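Local coordinates for hypothetical protein, IPT/TIG domain protein (Bacteroides ovatus, PDB 4HW6) that is of unknown function but probably serves as an auxiliary nutrient-binding protein for carbohydrate, joining an IPT/TIG domain to a six-bladed beta-propeller, at residues 234-239 and 300-305; 240-245 and 255-260. All blocks are in the same frame, centred on the assembly; numbering follows the deposited sequence. Where two conformers were deposited one is given.

Both contacts lie in the six-bladed beta-propeller, on the same side of the chain's centre, with their own centres about 11 Å apart. Along the chain, contact 2 falls wholly between the two halves of contact 1. Strands 234-235 and 242-244 follow one another and are antiparallel neighbours in a single sheet, so the hairpin 234-245 serves both contacts. The backbone pairs A234 O to Y243 N (2.8 Å) and H236 N to K241 O (3.0 Å) are probable hydrogen bonds that tie its halves. Contact 1 joins the turn of this hairpin, by side chains, to the chain leaving strand 296-301 of the next sheet, while contact 2 pairs strand 242-244 with the end of strand 251-255 inside the blade.

Contact 1: 234-239 and 300-305; sequences AVHPQN and VDYNRE
H236, Q238 and N239 meet Y302 and R304 where two successive blades of the beta-propeller abut: the turn after strand 234-235 faces the chain leaving strand 296-301. H236 has both ring nitrogens engaged. ND1 accepts from the backbone N of Q238 and of N239, the latter at 3.1 Å from N to ND1 and only 18° out of the ring plane, which fixes the ring within its own turn. NE2 is hydrogen-bonded to G284 O and also lies over one face of the Y302 ring, 3.5 Å from CD2; the two ring planes are inclined at 44°. With CG anti to the backbone N (chi1 178°), Y302 lays its ring out towards this turn. Its OH accepts from N239 ND2 at 3.1 Å, the hydroxyl oxygen lying in the plane of the N239 amide. That ND2 also hydrogen-bonds with Y243 OH, and N239 OD1 takes K241 N, so both ends of the amide are used. On the exposed side, R304, whose NH2 has a salt bridge to D285, grips Q238 end-on. Its NH1 and NH2 both donate to Q238 OE1, at 2.9 and 3.1 Å, from one face of the amide and above the carbonyl plane.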
loop_
_atom_site.group_PDB
_atom_site.type_symbol
_atom_site.label_atom_id
_atom_site.label_comp_id
_atom_site.label_asym_id
_atom_site.label_seq_id
_atom_site.Cartn_x
_atom_site.Cartn_y
_atom_site.Cartn_z
ATOM N N ALA A 234 5.540 -17.230 5.087
ATOM C CA ALA A 234 5.200 -16.933 3.705
ATOM C C ALA A 234 4.423 -18.108 3.128
ATOM O O ALA A 234 4.956 -19.208 2.977
ATOM C CB ALA A 234 6.459 -16.677 2.902
ATOM N N VAL A 235 3.163 -17.856 2.795
ATOM C CA VAL A 235 2.261 -18.890 2.318
ATOM C C VAL A 235 2.331 -18.970 0.804
ATOM O O VAL A 235 1.975 -18.017 0.116
ATOM C CB VAL A 235 0.808 -18.631 2.732
ATOM C CG1 VAL A 235 -0.113 -19.714 2.169
ATOM C CG2 VAL A 235 0.688 -18.590 4.247
ATOM N N HIS A 236 2.736 -20.120 0.280
ATOM C CA HIS A 236 2.854 -20.291 -1.173
ATOM C C HIS A 236 1.472 -20.302 -1.814
ATOM O O HIS A 236 0.588 -21.050 -1.377
ATOM C CB HIS A 236 3.555 -21.580 -1.537
ATOM C CG HIS A 236 3.904 -21.673 -2.997
ATOM N ND1 HIS A 236 3.037 -22.167 -3.945
ATOM C CD2 HIS A 236 5.031 -21.323 -3.660
ATOM C CE1 HIS A 236 3.619 -22.118 -5.127
ATOM N NE2 HIS A 236 4.815 -21.575 -4.990
ATOM N N PRO A 237 1.284 -19.504 -2.892
ATOM C CA PRO A 237 -0.062 -19.307 -3.444
ATOM C C PRO A 237 -0.717 -20.476 -4.175
ATOM O O PRO A 237 -1.932 -20.417 -4.410
ATOM C CB PRO A 237 0.126 -18.143 -4.435
ATOM C CG PRO A 237 1.575 -18.142 -4.765
ATOM C CD PRO A 237 2.278 -18.609 -3.527
ATOM N N GLN A 238 0.040 -21.506 -4.561
ATOM C CA GLN A 238 -0.548 -22.720 -5.113
ATOM C C GLN A 238 -0.422 -23.953 -4.232
ATOM O O GLN A 238 -1.330 -24.764 -4.226
ATOM C CB GLN A 238 0.017 -23.058 -6.504
ATOM C CG GLN A 238 -0.384 -22.055 -7.574
ATOM C CD GLN A 238 0.566 -20.884 -7.631
ATOM O OE1 GLN A 238 1.780 -21.079 -7.557
ATOM N NE2 GLN A 238 0.032 -19.669 -7.728
ATOM N N ASN A 239 0.696 -24.116 -3.519
ATOM C CA ASN A 239 0.900 -25.336 -2.703
ATOM C C ASN A 239 0.443 -25.144 -1.254
ATOM O O ASN A 239 0.220 -26.119 -0.537
ATOM C CB ASN A 239 2.324 -25.927 -2.831
ATOM C CG ASN A 239 3.397 -25.180 -2.043
ATOM O OD1 ASN A 239 3.165 -24.558 -0.988
ATOM N ND2 ASN A 239 4.620 -25.247 -2.569
ATOM N N VAL A 300 14.608 -16.789 -4.174
ATOM C CA VAL A 300 14.611 -18.255 -4.135
ATOM C C VAL A 300 13.558 -18.768 -5.125
ATOM O O VAL A 300 12.375 -18.429 -5.046
ATOM C CB VAL A 300 14.417 -18.800 -2.710
ATOM C CG1 VAL A 300 13.135 -18.266 -2.063
ATOM C CG2 VAL A 300 14.470 -20.326 -2.747
ATOM N N ASP A 301 14.002 -19.526 -6.111
ATOM C CA ASP A 301 13.122 -20.062 -7.132
ATOM C C ASP A 301 12.405 -21.319 -6.652
ATOM O O ASP A 301 12.950 -22.093 -5.859
ATOM C CB ASP A 301 13.918 -20.390 -8.401
ATOM C CG ASP A 301 14.421 -19.137 -9.138
ATOM O OD1 ASP A 301 13.704 -18.135 -9.195
ATOM O OD2 ASP A 301 15.535 -19.170 -9.683
ATOM N N TYR A 302 11.185 -21.500 -7.154
ATOM C CA TYR A 302 10.347 -22.669 -6.871
ATOM C C TYR A 302 10.217 -23.512 -8.122
ATOM O O TYR A 302 9.822 -23.007 -9.176
ATOM C CB TYR A 302 8.971 -22.219 -6.347
ATOM C CG TYR A 302 8.015 -23.339 -6.066
ATOM C CD1 TYR A 302 8.160 -24.132 -4.935
ATOM C CD2 TYR A 302 6.950 -23.598 -6.913
ATOM C CE1 TYR A 302 7.293 -25.161 -4.672
ATOM C CE2 TYR A 302 6.064 -24.624 -6.656
ATOM C CZ TYR A 302 6.234 -25.404 -5.526
ATOM O OH TYR A 302 5.343 -26.424 -5.294
ATOM N N ASN A 303 10.581 -24.794 -8.019
ATOM C CA ASN A 303 10.436 -25.726 -9.126
ATOM C C ASN A 303 9.096 -26.410 -8.974
ATOM O O ASN A 303 8.899 -27.184 -8.036
ATOM C CB ASN A 303 11.564 -26.764 -9.116
ATOM C CG ASN A 303 11.458 -27.775 -10.261
ATOM O OD1 ASN A 303 10.379 -28.292 -10.582
ATOM N ND2 ASN A 303 12.593 -28.062 -10.882
ATOM N N ARG A 304 8.187 -26.146 -9.901
ATOM C CA ARG A 304 6.829 -26.686 -9.803
ATOM C C ARG A 304 6.722 -28.172 -9.923
ATOM O O ARG A 304 5.853 -28.775 -9.301
ATOM C CB ARG A 304 5.948 -26.131 -10.894
ATOM C CG ARG A 304 5.539 -24.754 -10.570
ATOM C CD ARG A 304 4.383 -24.312 -11.414
ATOM N NE ARG A 304 4.341 -22.911 -11.111
ATOM C CZ ARG A 304 3.735 -22.381 -10.061
ATOM N NH1 ARG A 304 3.002 -23.119 -9.234
ATOM N NH2 ARG A 304 3.838 -21.084 -9.875
ATOM N N GLU A 305 7.574 -28.756 -10.750
ATOM C CA GLU A 305 7.532 -30.194 -10.965
ATOM C C GLU A 305 8.006 -30.943 -9.717
ATOM O O GLU A 305 7.343 -31.863 -9.267
ATOM C CB GLU A 305 8.365 -30.582 -12.192
ATOM C CG GLU A 305 7.858 -29.970 -13.489
ATOM C CD GLU A 305 8.413 -30.661 -14.724
ATOM O OE1 GLU A 305 9.492 -31.292 -14.633
ATOM O OE2 GLU A 305 7.766 -30.576 -15.791
#

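Contact 2: 240-245 and 255-260; sequences GKIYYT and YDPATG
I242 and Y255 form an antiparallel hydrogen-bonded pair between neighbouring strands of one propeller blade, at the end of strand 251-255 where the chain leaves the sheet. I242 N donates to Y255 O at 2.7 Å, nearly straight at 169°, and Y255 N returns a bond to I242 O at 2.9 Å. Both side chains leave the same face of the sheet and lie side by side. I242 CD1 comes to the edge of the Y255 ring, 4.2 Å from CD2, and touches P257 CG as well; L224 of strand 221-226 packs on both I242 and Y255. P257 CD rests 3.3 Å from G240 O. K241 lays its CG against D256 CB at 3.8 Å before its chain bends at chi3 and NZ forms a salt bridge with E266 OE2. D256 CG stands anti to the backbone N (chi1 -174°), which brings OD1 round to accept A258 N at 3.0 Å, from above the carboxylate plane. Without the carboxylate, as with an alanine here, A258 N would probably lose its acceptor and the turn would be less firmly set. D256 O meanwhile receives both T259 N and G260 N. An Asx turn thus starts the loop linking adjacent antiparallel strands of the blade.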
loop_
_atom_site.group_PDB
_atom_site.type_symbol
_atom_site.label_atom_id
_atom_site.label_comp_id
_atom_site.label_asym_id
_atom_site.label_seq_id
_atom_site.Cartn_x
_atom_site.Cartn_y
_atom_site.Cartn_z
ATOM N N GLY A 240 0.263 -23.880 -0.860
ATOM C CA GLY A 240 -0.328 -23.533 0.436
ATOM C C GLY A 240 0.564 -23.719 1.646
ATOM O O GLY A 240 0.148 -23.441 2.778
ATOM N N LYS A 241 1.796 -24.160 1.435
ATOM C CA LYS A 241 2.702 -24.393 2.545
ATOM C C LYS A 241 3.140 -23.092 3.151
ATOM O O LYS A 241 3.242 -22.070 2.465
ATOM C CB LYS A 241 3.928 -25.218 2.095
ATOM C CG LYS A 241 3.549 -26.650 1.760
ATOM C CD LYS A 241 4.555 -27.407 0.894
ATOM C CE LYS A 241 5.986 -27.247 1.316
ATOM N NZ LYS A 241 6.864 -28.280 0.649
ATOM N N ILE A 242 3.407 -23.145 4.455
ATOM C CA ILE A 242 3.928 -22.015 5.197
ATOM C C ILE A 242 5.435 -22.112 5.296
ATOM O O ILE A 242 5.973 -23.020 5.919
ATOM C CB ILE A 242 3.320 -21.910 6.617
ATOM C CG1 ILE A 242 1.799 -21.801 6.544
ATOM C CG2 ILE A 242 3.892 -20.710 7.359
ATOM C CD1 ILE A 242 1.118 -22.084 7.884
ATOM N N TYR A 243 6.120 -21.202 4.627
ATOM C CA TYR A 243 7.575 -21.170 4.618
ATOM C C TYR A 243 8.083 -20.220 5.679
ATOM O O TYR A 243 7.594 -19.096 5.806
ATOM C CB TYR A 243 8.121 -20.792 3.224
ATOM C CG TYR A 243 7.847 -21.849 2.146
ATOM C CD1 TYR A 243 6.568 -22.003 1.581
ATOM C CD2 TYR A 243 8.869 -22.681 1.674
ATOM C CE1 TYR A 243 6.319 -22.952 0.592
ATOM C CE2 TYR A 243 8.624 -23.651 0.689
ATOM C CZ TYR A 243 7.345 -23.764 0.143
ATOM O OH TYR A 243 7.089 -24.717 -0.825
ATOM N N TYR A 244 9.073 -20.672 6.458
ATOM C CA TYR A 244 9.582 -19.879 7.560
ATOM C C TYR A 244 11.073 -20.046 7.795
ATOM O O TYR A 244 11.702 -20.941 7.232
ATOM C CB TYR A 244 8.803 -20.163 8.841
ATOM C CG TYR A 244 8.914 -21.571 9.412
ATOM C CD1 TYR A 244 8.157 -22.632 8.901
ATOM C CD2 TYR A 244 9.758 -21.842 10.484
ATOM C CE1 TYR A 244 8.236 -23.900 9.458
ATOM C CE2 TYR A 244 9.847 -23.112 11.035
ATOM C CZ TYR A 244 9.073 -24.134 10.539
ATOM O OH TYR A 244 9.168 -25.408 11.075
ATOM N N THR A 245 11.628 -19.137 8.607
ATOM C CA THR A 245 12.981 -19.251 9.099
ATOM C C THR A 245 12.978 -19.245 10.626
ATOM O O THR A 245 12.022 -18.764 11.255
ATOM C CB THR A 245 13.914 -18.101 8.607
ATOM O OG1 THR A 245 13.514 -16.854 9.193
ATOM C CG2 THR A 245 13.906 -17.968 7.092
ATOM N N TYR A 255 5.885 -25.728 6.837
ATOM C CA TYR A 255 4.805 -26.483 7.415
ATOM C C TYR A 255 3.623 -26.468 6.451
ATOM O O TYR A 255 3.209 -25.402 5.964
ATOM C CB TYR A 255 4.399 -25.895 8.789
ATOM C CG TYR A 255 3.162 -26.558 9.352
ATOM C CD1 TYR A 255 3.242 -27.755 10.038
ATOM C CD2 TYR A 255 1.913 -26.003 9.167
ATOM C CE1 TYR A 255 2.107 -28.377 10.537
ATOM C CE2 TYR A 255 0.778 -26.598 9.676
ATOM C CZ TYR A 255 0.869 -27.786 10.365
ATOM O OH TYR A 255 -0.282 -28.392 10.855
ATOM N N ASP A 256 3.096 -27.653 6.159
ATOM C CA ASP A 256 1.948 -27.797 5.258
ATOM C C ASP A 256 0.655 -27.911 6.043
ATOM O O ASP A 256 0.385 -28.964 6.634
ATOM C CB ASP A 256 2.129 -29.035 4.391
ATOM C CG ASP A 256 1.053 -29.169 3.330
ATOM O OD1 ASP A 256 0.029 -28.473 3.395
ATOM O OD2 ASP A 256 1.258 -29.963 2.414
ATOM N N PRO A 257 -0.188 -26.873 6.007
ATOM C CA PRO A 257 -1.379 -26.920 6.871
ATOM C C PRO A 257 -2.405 -27.957 6.463
ATOM O O PRO A 257 -3.209 -28.362 7.309
ATOM C CB PRO A 257 -1.991 -25.515 6.753
ATOM C CG PRO A 257 -1.237 -24.798 5.697
ATOM C CD PRO A 257 -0.061 -25.601 5.269
ATOM N N ALA A 258 -2.387 -28.386 5.203
ATOM C CA ALA A 258 -3.325 -29.425 4.743
ATOM C C ALA A 258 -3.008 -30.807 5.333
ATOM O O ALA A 258 -3.905 -31.590 5.612
ATOM C CB ALA A 258 -3.337 -29.493 3.215
ATOM N N THR A 259 -1.732 -31.109 5.519
ATOM C CA THR A 259 -1.304 -32.440 5.948
ATOM C C THR A 259 -0.558 -32.477 7.285
ATOM O O THR A 259 -0.358 -33.553 7.851
ATOM C CB THR A 259 -0.361 -33.056 4.912
ATOM O OG1 THR A 259 0.835 -32.271 4.843
ATOM C CG2 THR A 259 -1.023 -33.110 3.537
ATOM N N GLY A 260 -0.083 -31.334 7.759
ATOM C CA GLY A 260 0.797 -31.321 8.933
ATOM C C GLY A 260 2.249 -31.667 8.659
ATOM O O GLY A 260 3.054 -31.739 9.587
#